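Local coordinates for protein POSSIBLE NITRATE/NITRITE RESPONSE TRANSCRIPTIONAL REGULATORY PROTEIN NARL (DNA-binding response regulator, LuxR family) (Mycobacterium tuberculosis, PDB 3EUL) that probably regulates genes of aerobic nitrate metabolism as the DNA-binding response regulator of the NarS/NarL two-component system, this chain being its signal receiver domain, at residues P101-Q106 with A113-K118; A81-Y86 with T90-I95; P62-L67 with D131-R136; A51-L56 with Y69-M74; S36-V41 with E124-V129. All blocks are in the same frame, centred on the assembly; numbering follows the deposited sequence.

How the contacts relate
All five contacts belong to one receiver domain, a five-stranded parallel sheet with helices on both faces. Contacts 1, 2 and 3 pack helices on strands 114-117, 91-96 and 64-68, which are neighbours in the sheet; their centres lie about 13 Å (1 to 2) and 10 Å (2 to 3) apart. Contact 5 shares helix 122-134 with contact 3, about 11 Å away between centres. Contact 4, with its centre about 22 Å from that of contact 5, lies across the domain's centre from it. Asp68, the probable phosphorylation site, directly precedes the loop of contact 4, and Lys118 of contact 1 makes a salt bridge with Asp22 and a weak, long ion pair with Asp68.

Contact 1. Residues P101-Q106 with A113-K118; sequences PAIVYQ and AGFLLK
Residues Val104 and Phe115 bring the two backbones closest, with 6.6 Å between their CA atoms; Val104 is on helix 101-109 and Phe115 is on strand 114-117, the last strand at one edge of the sheet. No hydrogen bond joins the two segments, so the helix rests on the strand through side chains alone. The Phe115 ring is what it rests on. With CG anti to the backbone N (chi1 -158°), the ring stands up from the strand and offers a face to the helix. Val104 lays one methyl over that face: CG2 sits 3.8 Å from the centroid of the Phe115 ring, 20° off the ring normal, a CH-pi contact shifted toward the rim on the CD2 side. The other methyl, Val104 CG1, lies nearer the base of the side chain, 4.0 Å from Phe115 CB. This is the last beta-alpha-beta crossover of the CheY-like receiver fold, running from strand 91-96 through helix 101-109 to strand 114-117. Three residues before the conserved lysine, here Lys118, receiver domains commonly carry an aromatic residue whose rotation accompanies activation, and Phe115 occupies that position. Ile103 approaches the far end of the ring, its CG2 4.3 Å from Phe115 CZ and oblique to the plane, while the rest of its chain runs off from the strand. Nearby, Phe115 also touches Ser96 and the ring of Tyr69, and Tyr69 packs on Ile103.

Contact 2. Residues A81-Y86 with T90-I95; sequences AAVRSY and TRVLLI
Val83 of helix 76-85 overlaps Thr90, just ahead of strand 91-96, with one methyl and Val92, inside the strand, with the other. The CG1 branch, anti to the backbone N (chi1 173°), lies 3.5 Å from the carbonyl oxygen Thr90 O and 4.0 Å from Thr90 CB; the two side chains are at roughly right angles. The other methyl, Val83 CG2, meets Val92 CG2 at 4.1 Å. All three residues are buried. The segments belong to the beta-alpha-beta unit of the receiver fold in which strand 64-68 leads through helix 76-85 to strand 91-96, and Val83 packs the end of the helix on the strand it leads into, across the short connection between them. Thr90 turns its polar end elsewhere: OG1 hydrogen-bonds Pro62 O, tying the entry of this strand to the residues just ahead of strand 64-68. Ile57 of helix 50-60 packs on both Val83 and Thr90, so helix 50-60 adjoins the same buried cluster. At the solvent side of helix 76-85, Ser85 OG folds back to donate to Ala82 O at 2.9 Å, an oxygen that also accepts from Tyr86 N.

Contact 3. Residues P62-L67 with D131-R136; sequences PDVALL and DCAKGR
A helix-on-sheet contact, purely apolar across its interface, sets Val64 and Asp63 against Cys132 and Ala133 where the C-terminal helix of the domain ends over the beginning of the central strand 64-68. The backbones come closest between Asp63 and Ala133, 5.8 Å apart at CA. Val64 does most of the touching, and does it with a single methyl: CG2 lies 3.8 Å from Ala133 CB and equally close to the backbone Ala133 N, nestling against the turn of the helix itself. The same CG2 also meets Cys132 SG at 4.3 Å, so the one branch fits between two successive residues of the helix. Because CG1 takes the position anti to the backbone N (chi1 -179°), CG2 is left beside that nitrogen and faces the helix. In the receiver fold, helix 122-134 follows the last strand and returns across one face of the sheet, which is how residues so far apart in sequence come together. Asp63 contributes only its CB, 4.4 Å from Ala133 CB at the edge of the contact; its carboxylate looks to the adjoining strand, where OD2 accepts from Arg17 N. The outer side of the helix is polar. There Lys134 NZ makes a salt bridge to Asp131 OD1, a weak hydrogen bond at 3.3 Å, while the other carboxylate oxygen, OD2, pairs with Lys127 NZ one turn back. Cys132 O, in turn, accepts from Arg91 NE, linking the helix end to strand 91-96 as well.

Contact 4. Residues A51-L56 with Y69-M74; sequences AAALEL and YRMPGM
Met74 carries this contact, laid out against Ala51 and Leu54 of helix 50-60. Its side chain is fully extended: CG is anti to the backbone N (chi1 174°) and the chain stays straight to the terminal methyl, which takes it from the loop to the helix. At the far end Met74 CE meets Leu54 CD2 at 3.7 Å, and Met74 SD lies 4.0 Å from the same leucine methyl, so Leu54 packs obliquely against the end of the thioether. At the near end Met74 CB comes within 4.0 Å of Ala51 N, close to the first turn of the helix; Ala51 and Met74 are also the closest pair of the two backbones, with CA atoms 5.7 Å apart. A smaller, more buried touch comes from Met71, whose chain bends at its last torsion (chi3 -48°) and brings SD to 4.2 Å from Ala53 CB. No hydrogen bond crosses between the segments; the contact is apolar packing of the two methionine side chains on the helix. The loop reads Met-Pro-Gly-Met, part of the signature that follows the phosphoacceptor aspartate in receiver domains, and here Asp68, the probable phosphorylation site, immediately precedes Tyr69. Gly73, with its positive phi of 83°, lets the chain turn between the two methionines. Around this contact, Leu54 and Met74 both reach Ala82 of helix 76-85, with Leu54 touching Val83 and Met74 touching Val79, while Ala53 packs on Ala47 of strand 41-47 beneath helix 50-60.

Contact 5. Residues S36-V41 with E124-V129; sequences SLSGSV and EIVKAV
Ser38 OG is held from two directions, accepting from Ser40 N at 2.9 Å and hydrogen-bonding to Leu35 O. The N-H of Ser40 points almost straight at the hydroxyl oxygen (165°), and the bond closes an ST turn where the chain leaves helix 25-38. For this the hydroxyl sits between the backbone N and the carbonyl carbon (chi1 76°), and at Gly39 the chain departs from the helical conformation, with positive phi (83°). With OG engaged locally, the serine meets helix 122-134 through carbon alone: Ser38 CB rests against both methyls of Val126, 3.9 Å from Val126 CG1 and 4.0 Å from Val126 CG2. Deeper in, and more loosely, Val41 CG2 faces Val129 CG1 at 4.5 Å, one turn further along the same helix. These two helices flank the same face of the receiver sheet, the first and the last of the domain, and residues 39 and 40 lead from helix 25-38 into the edge strand 41-47. Leu35, on helix 25-38 itself, touches Val41, Val126 and Val129, and Val18 of strand 16-21 lies beneath Val41 and Val129. Ser38 OG is taken up by Ser40 N and Leu35 O, and the backbone of Ser40 also bonds to that of Val16; no hydrogen bond crosses between the two segments, and their fit depends on the packing of methyl and methylene groups.

Contact 1. Residues P101-Q106 with A113-K118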
# COMPACT_ATOMS: atom_id res chain seq x y z
N PRO A 101 7.45 -16.81 -5.05
CA PRO A 101 7.33 -16.42 -6.45
C PRO A 101 5.89 -16.37 -7.00
O PRO A 101 5.48 -15.37 -7.51
CB PRO A 101 8.22 -17.42 -7.17
CG PRO A 101 9.22 -17.84 -6.16
CD PRO A 101 8.54 -17.78 -4.83
N ALA A 102 5.10 -17.42 -6.87
CA ALA A 102 3.76 -17.43 -7.49
C ALA A 102 2.82 -16.40 -6.87
O ALA A 102 1.93 -15.86 -7.55
CB ALA A 102 3.18 -18.80 -7.41
N ILE A 103 3.02 -16.11 -5.59
CA ILE A 103 2.21 -15.09 -4.89
C ILE A 103 2.50 -13.67 -5.36
O ILE A 103 1.58 -12.88 -5.68
CB ILE A 103 2.37 -15.19 -3.37
CG1 ILE A 103 1.58 -16.43 -2.89
CG2 ILE A 103 1.76 -13.97 -2.72
CD1 ILE A 103 1.85 -16.86 -1.50
N VAL A 104 3.78 -13.36 -5.45
CA VAL A 104 4.18 -12.05 -6.02
C VAL A 104 3.67 -11.91 -7.45
O VAL A 104 3.06 -10.88 -7.81
CB VAL A 104 5.70 -11.89 -5.98
CG1 VAL A 104 6.15 -10.57 -6.71
CG2 VAL A 104 6.18 -11.93 -4.51
N TYR A 105 3.94 -12.93 -8.28
CA TYR A 105 3.53 -12.90 -9.67
C TYR A 105 2.02 -12.71 -9.82
O TYR A 105 1.58 -11.96 -10.68
CB TYR A 105 3.96 -14.20 -10.37
CG TYR A 105 3.75 -14.22 -11.86
CD1 TYR A 105 4.71 -13.69 -12.74
CD2 TYR A 105 2.62 -14.79 -12.41
CE1 TYR A 105 4.54 -13.73 -14.08
CE2 TYR A 105 2.45 -14.84 -13.78
CZ TYR A 105 3.39 -14.29 -14.61
OH TYR A 105 3.21 -14.33 -15.99
N GLN A 106 1.24 -13.44 -9.05
CA GLN A 106 -0.23 -13.35 -9.14
C GLN A 106 -0.74 -12.00 -8.69
O GLN A 106 -1.70 -11.47 -9.27
CB GLN A 106 -0.89 -14.44 -8.28
CG GLN A 106 -2.36 -14.76 -8.64
CD GLN A 106 -3.35 -13.59 -8.44
OE1 GLN A 106 -3.44 -12.98 -7.37
NE2 GLN A 106 -4.14 -13.33 -9.48
N ALA A 113 1.11 -2.50 -8.03
CA ALA A 113 2.19 -1.71 -8.62
C ALA A 113 3.58 -2.20 -8.18
O ALA A 113 4.59 -1.88 -8.80
CB ALA A 113 2.02 -0.25 -8.24
N GLY A 114 3.65 -2.98 -7.13
CA GLY A 114 4.92 -3.45 -6.63
C GLY A 114 4.66 -4.30 -5.44
O GLY A 114 3.53 -4.38 -4.98
N PHE A 115 5.70 -4.96 -4.94
CA PHE A 115 5.60 -5.95 -3.91
C PHE A 115 6.87 -5.87 -3.08
O PHE A 115 7.95 -6.20 -3.57
CB PHE A 115 5.41 -7.37 -4.50
CG PHE A 115 4.77 -8.36 -3.54
CD1 PHE A 115 3.42 -8.66 -3.63
CD2 PHE A 115 5.51 -8.95 -2.53
CE1 PHE A 115 2.82 -9.54 -2.73
CE2 PHE A 115 4.93 -9.85 -1.63
CZ PHE A 115 3.58 -10.15 -1.73
N LEU A 116 6.74 -5.46 -1.83
CA LEU A 116 7.87 -5.17 -0.96
C LEU A 116 7.86 -6.16 0.19
O LEU A 116 6.82 -6.75 0.50
CB LEU A 116 7.74 -3.75 -0.38
CG LEU A 116 7.47 -2.63 -1.38
CD1 LEU A 116 7.10 -1.33 -0.64
CD2 LEU A 116 8.72 -2.46 -2.25
N LEU A 117 9.01 -6.35 0.82
CA LEU A 117 9.14 -7.22 1.97
C LEU A 117 9.13 -6.44 3.26
O LEU A 117 9.53 -5.29 3.28
CB LEU A 117 10.42 -8.04 1.86
CG LEU A 117 10.22 -9.42 1.23
CD1 LEU A 117 9.20 -9.43 0.10
CD2 LEU A 117 11.55 -9.99 0.78
N LYS A 118 8.66 -7.06 4.35
CA LYS A 118 8.55 -6.35 5.63
C LYS A 118 9.92 -6.07 6.27
O LYS A 118 9.99 -5.32 7.24
CB LYS A 118 7.58 -7.04 6.59
CG LYS A 118 6.14 -6.64 6.33
CD LYS A 118 5.16 -7.10 7.40
CE LYS A 118 3.77 -6.54 7.07
NZ LYS A 118 2.76 -6.76 8.16

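Contact 2. Residues A81-Y86 with T90-I95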
# COMPACT_ATOMS: atom_id res chain seq x y z
N ALA A 81 -6.82 -5.45 -7.44
CA ALA A 81 -7.71 -5.81 -8.56
C ALA A 81 -8.92 -4.89 -8.70
O ALA A 81 -9.29 -4.48 -9.83
CB ALA A 81 -8.21 -7.27 -8.36
N ALA A 82 -9.56 -4.62 -7.56
CA ALA A 82 -10.73 -3.79 -7.46
C ALA A 82 -10.42 -2.34 -7.85
O ALA A 82 -11.19 -1.73 -8.58
CB ALA A 82 -11.30 -3.86 -6.00
N VAL A 83 -9.31 -1.80 -7.35
CA VAL A 83 -8.86 -0.44 -7.69
C VAL A 83 -8.64 -0.27 -9.18
O VAL A 83 -9.17 0.66 -9.81
CB VAL A 83 -7.59 -0.03 -6.85
CG1 VAL A 83 -7.01 1.35 -7.32
CG2 VAL A 83 -7.96 0.04 -5.35
N ARG A 84 -7.93 -1.21 -9.78
CA ARG A 84 -7.75 -1.25 -11.23
C ARG A 84 -9.12 -1.40 -11.94
O ARG A 84 -9.42 -0.64 -12.85
CB ARG A 84 -6.73 -2.35 -11.64
CG ARG A 84 -6.50 -2.47 -13.16
CD ARG A 84 -5.37 -3.42 -13.46
NE ARG A 84 -5.81 -4.79 -13.26
CZ ARG A 84 -5.05 -5.87 -13.48
NH1 ARG A 84 -5.57 -7.08 -13.29
NH2 ARG A 84 -3.79 -5.73 -13.89
N SER A 85 -9.97 -2.33 -11.49
CA SER A 85 -11.32 -2.51 -12.09
C SER A 85 -12.17 -1.24 -12.06
O SER A 85 -12.88 -0.95 -13.02
CB SER A 85 -12.11 -3.65 -11.39
OG SER A 85 -13.03 -3.07 -10.45
N TYR A 86 -12.12 -0.52 -10.94
CA TYR A 86 -12.77 0.79 -10.78
C TYR A 86 -12.09 1.93 -11.52
O TYR A 86 -12.56 3.05 -11.49
CB TYR A 86 -12.80 1.19 -9.30
CG TYR A 86 -13.90 0.57 -8.48
CD1 TYR A 86 -15.22 0.97 -8.65
CD2 TYR A 86 -13.63 -0.39 -7.51
CE1 TYR A 86 -16.24 0.43 -7.89
CE2 TYR A 86 -14.64 -0.95 -6.74
CZ TYR A 86 -15.95 -0.54 -6.93
OH TYR A 86 -16.99 -1.06 -6.19
N THR A 90 -5.19 5.48 -8.10
CA THR A 90 -4.29 5.01 -7.06
C THR A 90 -3.41 3.84 -7.46
O THR A 90 -3.91 2.86 -7.97
CB THR A 90 -5.13 4.59 -5.85
OG1 THR A 90 -5.90 5.73 -5.43
CG2 THR A 90 -4.21 4.15 -4.71
N ARG A 91 -2.12 3.91 -7.14
CA ARG A 91 -1.21 2.76 -7.31
C ARG A 91 -1.15 1.99 -6.03
O ARG A 91 -0.95 2.58 -4.97
CB ARG A 91 0.16 3.23 -7.71
CG ARG A 91 0.12 3.74 -9.12
CD ARG A 91 1.40 4.34 -9.60
NE ARG A 91 2.57 3.45 -9.69
CZ ARG A 91 2.74 2.37 -10.46
NH1 ARG A 91 1.77 1.86 -11.21
NH2 ARG A 91 3.91 1.73 -10.42
N VAL A 92 -1.37 0.69 -6.09
CA VAL A 92 -1.40 -0.14 -4.89
C VAL A 92 -0.07 -0.91 -4.74
O VAL A 92 0.23 -1.83 -5.53
CB VAL A 92 -2.59 -1.09 -4.88
CG1 VAL A 92 -2.52 -2.03 -3.66
CG2 VAL A 92 -3.92 -0.28 -4.89
N LEU A 93 0.69 -0.54 -3.73
CA LEU A 93 1.98 -1.16 -3.41
C LEU A 93 1.73 -2.14 -2.29
O LEU A 93 1.16 -1.79 -1.26
CB LEU A 93 2.96 -0.04 -3.01
CG LEU A 93 4.45 -0.23 -3.01
CD1 LEU A 93 5.02 -0.71 -4.35
CD2 LEU A 93 5.09 1.10 -2.59
N LEU A 94 2.08 -3.41 -2.48
CA LEU A 94 1.87 -4.40 -1.42
C LEU A 94 3.17 -4.63 -0.64
O LEU A 94 4.28 -4.47 -1.16
CB LEU A 94 1.32 -5.74 -1.95
CG LEU A 94 -0.01 -5.72 -2.70
CD1 LEU A 94 -0.41 -7.13 -3.26
CD2 LEU A 94 -1.16 -5.07 -1.86
N ILE A 95 3.00 -5.00 0.62
CA ILE A 95 4.11 -5.35 1.47
C ILE A 95 3.74 -6.63 2.21
O ILE A 95 2.60 -6.83 2.60
CB ILE A 95 4.47 -4.17 2.41
CG1 ILE A 95 5.78 -4.42 3.15
CG2 ILE A 95 3.26 -3.84 3.38
CD1 ILE A 95 6.43 -3.13 3.67

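Contact 3. Residues P62-L67 with D131-R136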
# COMPACT_ATOMS: atom_id res chain seq x y z
N PRO A 62 -5.98 8.40 -3.08
CA PRO A 62 -4.60 8.64 -2.76
C PRO A 62 -3.72 8.35 -3.96
O PRO A 62 -4.10 7.54 -4.79
CB PRO A 62 -4.34 7.63 -1.66
CG PRO A 62 -5.26 6.53 -1.93
CD PRO A 62 -6.49 7.18 -2.40
N ASP A 63 -2.53 8.93 -4.01
CA ASP A 63 -1.55 8.64 -5.05
C ASP A 63 -1.09 7.16 -4.95
O ASP A 63 -0.98 6.46 -5.95
CB ASP A 63 -0.35 9.58 -4.90
CG ASP A 63 -0.75 11.04 -5.02
OD1 ASP A 63 -1.43 11.37 -6.02
OD2 ASP A 63 -0.48 11.83 -4.10
N VAL A 64 -0.86 6.72 -3.72
CA VAL A 64 -0.39 5.37 -3.40
C VAL A 64 -1.17 4.79 -2.21
O VAL A 64 -1.50 5.51 -1.25
CB VAL A 64 1.08 5.40 -3.00
CG1 VAL A 64 1.62 3.97 -2.69
CG2 VAL A 64 1.89 6.00 -4.09
N ALA A 65 -1.49 3.51 -2.30
CA ALA A 65 -1.97 2.77 -1.16
C ALA A 65 -0.88 1.76 -0.82
O ALA A 65 -0.46 0.99 -1.69
CB ALA A 65 -3.28 2.09 -1.48
N LEU A 66 -0.34 1.81 0.40
CA LEU A 66 0.61 0.80 0.83
C LEU A 66 -0.04 -0.20 1.76
O LEU A 66 -0.34 0.14 2.93
CB LEU A 66 1.78 1.48 1.54
CG LEU A 66 2.85 0.59 2.14
CD1 LEU A 66 3.50 -0.31 1.10
CD2 LEU A 66 3.90 1.56 2.81
N LEU A 67 -0.28 -1.43 1.26
CA LEU A 67 -1.15 -2.38 1.93
C LEU A 67 -0.50 -3.74 2.22
O LEU A 67 0.19 -4.30 1.36
CB LEU A 67 -2.35 -2.67 1.06
CG LEU A 67 -3.19 -1.49 0.59
CD1 LEU A 67 -4.35 -2.00 -0.27
CD2 LEU A 67 -3.67 -0.72 1.79
N ASP A 131 8.74 6.64 -5.33
CA ASP A 131 9.02 6.17 -6.70
C ASP A 131 7.74 5.66 -7.37
O ASP A 131 7.51 5.87 -8.57
CB ASP A 131 10.05 5.03 -6.68
CG ASP A 131 11.48 5.51 -6.43
OD1 ASP A 131 11.74 6.73 -6.50
OD2 ASP A 131 12.35 4.65 -6.16
N CYS A 132 6.92 4.97 -6.60
CA CYS A 132 5.64 4.46 -7.07
C CYS A 132 4.73 5.61 -7.48
O CYS A 132 4.15 5.60 -8.57
CB CYS A 132 5.02 3.62 -5.97
SG CYS A 132 3.49 2.78 -6.42
N ALA A 133 4.63 6.63 -6.64
CA ALA A 133 3.84 7.81 -6.97
C ALA A 133 4.34 8.52 -8.25
O ALA A 133 3.54 9.10 -8.99
CB ALA A 133 3.87 8.79 -5.81
N LYS A 134 5.64 8.47 -8.48
CA LYS A 134 6.27 9.13 -9.63
C LYS A 134 6.12 8.36 -10.94
O LYS A 134 6.19 8.95 -12.02
CB LYS A 134 7.77 9.27 -9.41
CG LYS A 134 8.20 10.53 -8.66
CD LYS A 134 9.71 10.74 -8.80
CE LYS A 134 10.54 9.66 -8.07
NZ LYS A 134 10.47 9.80 -6.58
N GLY A 135 5.95 7.05 -10.84
CA GLY A 135 6.31 6.18 -11.99
C GLY A 135 6.22 4.71 -11.62
O GLY A 135 5.12 4.15 -11.57
N ARG A 136 7.38 4.06 -11.45
CA ARG A 136 7.54 2.85 -10.63
C ARG A 136 8.90 3.04 -9.98
O ARG A 136 9.75 3.75 -10.53
CB ARG A 136 7.53 1.55 -11.46
CG ARG A 136 8.15 0.29 -10.77
CD ARG A 136 7.59 0.04 -9.33
NE ARG A 136 8.20 -1.14 -8.70
CZ ARG A 136 8.19 -1.40 -7.39
NH1 ARG A 136 7.64 -0.57 -6.52
NH2 ARG A 136 8.77 -2.51 -6.94

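Contact 4. Residues A51-L56 with Y69-M74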
# COMPACT_ATOMS: atom_id res chain seq x y z
N ALA A 51 -11.39 -4.32 3.22
CA ALA A 51 -12.61 -3.70 2.67
C ALA A 51 -12.60 -2.22 3.05
O ALA A 51 -13.00 -1.36 2.27
CB ALA A 51 -13.86 -4.39 3.19
N ALA A 52 -12.10 -1.95 4.26
CA ALA A 52 -11.94 -0.61 4.75
C ALA A 52 -10.86 0.16 3.97
O ALA A 52 -11.00 1.35 3.71
CB ALA A 52 -11.60 -0.65 6.28
N ALA A 53 -9.77 -0.52 3.65
CA ALA A 53 -8.71 0.03 2.80
C ALA A 53 -9.27 0.42 1.45
O ALA A 53 -8.99 1.50 0.92
CB ALA A 53 -7.58 -1.03 2.63
N LEU A 54 -10.07 -0.44 0.88
CA LEU A 54 -10.68 -0.12 -0.42
C LEU A 54 -11.61 1.11 -0.35
O LEU A 54 -11.61 1.98 -1.23
CB LEU A 54 -11.42 -1.33 -0.94
CG LEU A 54 -12.14 -1.12 -2.26
CD1 LEU A 54 -11.17 -0.74 -3.35
CD2 LEU A 54 -12.92 -2.37 -2.63
N GLU A 55 -12.40 1.18 0.72
CA GLU A 55 -13.28 2.30 0.90
C GLU A 55 -12.51 3.59 1.10
O GLU A 55 -12.92 4.61 0.56
CB GLU A 55 -14.24 2.06 2.06
CG GLU A 55 -15.31 3.13 2.18
CD GLU A 55 -16.31 3.18 1.01
OE1 GLU A 55 -16.63 2.14 0.37
OE2 GLU A 55 -16.83 4.30 0.77
N LEU A 56 -11.39 3.57 1.85
CA LEU A 56 -10.57 4.75 2.01
C LEU A 56 -9.95 5.19 0.69
O LEU A 56 -9.78 6.39 0.44
CB LEU A 56 -9.44 4.52 3.01
CG LEU A 56 -9.74 4.51 4.50
CD1 LEU A 56 -8.49 4.08 5.21
CD2 LEU A 56 -10.20 5.86 5.04
N TYR A 69 -0.13 -7.54 2.25
CA TYR A 69 -0.72 -8.54 1.37
C TYR A 69 -1.86 -9.30 2.08
O TYR A 69 -2.91 -9.51 1.51
CB TYR A 69 0.36 -9.50 0.84
CG TYR A 69 -0.20 -10.59 0.01
CD1 TYR A 69 -0.81 -10.33 -1.20
CD2 TYR A 69 -0.16 -11.91 0.44
CE1 TYR A 69 -1.35 -11.34 -1.96
CE2 TYR A 69 -0.70 -12.92 -0.30
CZ TYR A 69 -1.31 -12.65 -1.48
OH TYR A 69 -1.80 -13.68 -2.25
N ARG A 70 -1.67 -9.64 3.34
CA ARG A 70 -2.65 -10.40 4.11
C ARG A 70 -3.53 -9.55 5.02
O ARG A 70 -3.66 -9.80 6.22
CB ARG A 70 -1.95 -11.52 4.89
CG ARG A 70 -1.57 -12.70 3.98
CD ARG A 70 -2.65 -13.78 3.98
NE ARG A 70 -2.59 -14.43 5.28
CZ ARG A 70 -3.22 -15.54 5.64
NH1 ARG A 70 -4.01 -16.20 4.81
NH2 ARG A 70 -3.05 -15.99 6.88
N MET A 71 -4.20 -8.57 4.45
CA MET A 71 -5.21 -7.87 5.22
C MET A 71 -6.42 -8.79 5.39
O MET A 71 -6.75 -9.51 4.46
CB MET A 71 -5.60 -6.61 4.52
CG MET A 71 -4.56 -5.51 4.75
SD MET A 71 -5.07 -4.10 3.86
CE MET A 71 -5.43 -4.87 2.28
N PRO A 72 -7.09 -8.74 6.55
CA PRO A 72 -8.32 -9.51 6.69
C PRO A 72 -9.45 -9.00 5.79
O PRO A 72 -9.47 -7.83 5.39
CB PRO A 72 -8.70 -9.34 8.17
CG PRO A 72 -7.54 -8.65 8.81
CD PRO A 72 -6.80 -7.95 7.76
N GLY A 73 -10.36 -9.92 5.44
CA GLY A 73 -11.61 -9.61 4.75
C GLY A 73 -11.47 -9.48 3.25
O GLY A 73 -12.31 -9.92 2.48
N MET A 74 -10.39 -8.87 2.84
CA MET A 74 -10.10 -8.72 1.43
C MET A 74 -8.61 -8.47 1.37
O MET A 74 -8.12 -7.55 2.00
CB MET A 74 -10.93 -7.57 0.90
CG MET A 74 -10.69 -7.16 -0.49
SD MET A 74 -11.84 -5.82 -0.91
CE MET A 74 -11.33 -5.67 -2.60

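Contact 5. Residues S36-V41 with E124-V129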
# COMPACT_ATOMS: atom_id res chain seq x y z
N SER A 36 5.44 9.96 7.45
CA SER A 36 5.14 11.28 7.97
C SER A 36 6.42 12.06 8.30
O SER A 36 6.52 13.25 8.01
CB SER A 36 4.23 11.14 9.20
OG SER A 36 2.95 10.64 8.81
N LEU A 37 7.39 11.37 8.89
CA LEU A 37 8.65 12.00 9.29
C LEU A 37 9.59 12.29 8.11
O LEU A 37 10.53 13.04 8.29
CB LEU A 37 9.37 11.16 10.34
CG LEU A 37 8.71 11.16 11.72
CD1 LEU A 37 9.55 10.31 12.70
CD2 LEU A 37 8.53 12.56 12.28
N SER A 38 9.31 11.72 6.92
CA SER A 38 10.08 12.02 5.70
C SER A 38 9.91 13.48 5.31
O SER A 38 10.77 14.05 4.72
CB SER A 38 9.64 11.14 4.53
OG SER A 38 8.40 11.58 3.95
N GLY A 39 8.76 14.06 5.65
CA GLY A 39 8.40 15.41 5.19
C GLY A 39 7.79 15.45 3.79
O GLY A 39 7.35 16.52 3.35
N SER A 40 7.72 14.32 3.10
CA SER A 40 7.25 14.27 1.69
C SER A 40 5.94 13.50 1.46
O SER A 40 5.48 13.33 0.31
CB SER A 40 8.34 13.65 0.82
OG SER A 40 9.46 14.53 0.72
N VAL A 41 5.33 13.03 2.55
CA VAL A 41 4.18 12.15 2.47
C VAL A 41 3.12 12.57 3.49
O VAL A 41 3.40 12.82 4.68
CB VAL A 41 4.56 10.65 2.70
CG1 VAL A 41 3.30 9.74 2.61
CG2 VAL A 41 5.65 10.15 1.71
N GLU A 124 14.09 2.89 2.60
CA GLU A 124 13.58 2.02 1.52
C GLU A 124 12.08 2.14 1.27
O GLU A 124 11.66 2.23 0.14
CB GLU A 124 13.91 0.56 1.79
CG GLU A 124 15.35 0.17 1.47
CD GLU A 124 15.65 -1.27 1.83
OE1 GLU A 124 15.00 -1.81 2.75
OE2 GLU A 124 16.56 -1.84 1.22
N ILE A 125 11.27 2.17 2.33
CA ILE A 125 9.81 2.29 2.18
C ILE A 125 9.39 3.66 1.70
O ILE A 125 8.50 3.78 0.84
CB ILE A 125 9.09 1.96 3.50
CG1 ILE A 125 9.35 0.50 3.86
CG2 ILE A 125 7.60 2.21 3.38
CD1 ILE A 125 9.55 0.28 5.32
N VAL A 126 10.02 4.70 2.24
CA VAL A 126 9.74 6.05 1.78
C VAL A 126 10.06 6.11 0.29
O VAL A 126 9.25 6.56 -0.50
CB VAL A 126 10.55 7.11 2.53
CG1 VAL A 126 10.51 8.48 1.82
CG2 VAL A 126 10.05 7.22 3.97
N LYS A 127 11.25 5.66 -0.08
CA LYS A 127 11.65 5.70 -1.48
C LYS A 127 10.72 4.88 -2.39
O LYS A 127 10.36 5.33 -3.48
CB LYS A 127 13.11 5.25 -1.63
CG LYS A 127 13.52 5.10 -3.09
CD LYS A 127 15.01 4.81 -3.24
CE LYS A 127 15.34 4.48 -4.71
NZ LYS A 127 14.90 5.62 -5.58
N ALA A 128 10.33 3.70 -1.94
CA ALA A 128 9.36 2.88 -2.69
C ALA A 128 8.04 3.59 -2.92
O ALA A 128 7.50 3.59 -4.04
CB ALA A 128 9.14 1.55 -1.99
N VAL A 129 7.52 4.23 -1.88
CA VAL A 129 6.27 4.97 -2.01
C VAL A 129 6.42 6.17 -2.96
O VAL A 129 5.60 6.39 -3.86
CB VAL A 129 5.79 5.42 -0.61
CG1 VAL A 129 4.73 6.49 -0.70
CG2 VAL A 129 5.29 4.19 0.16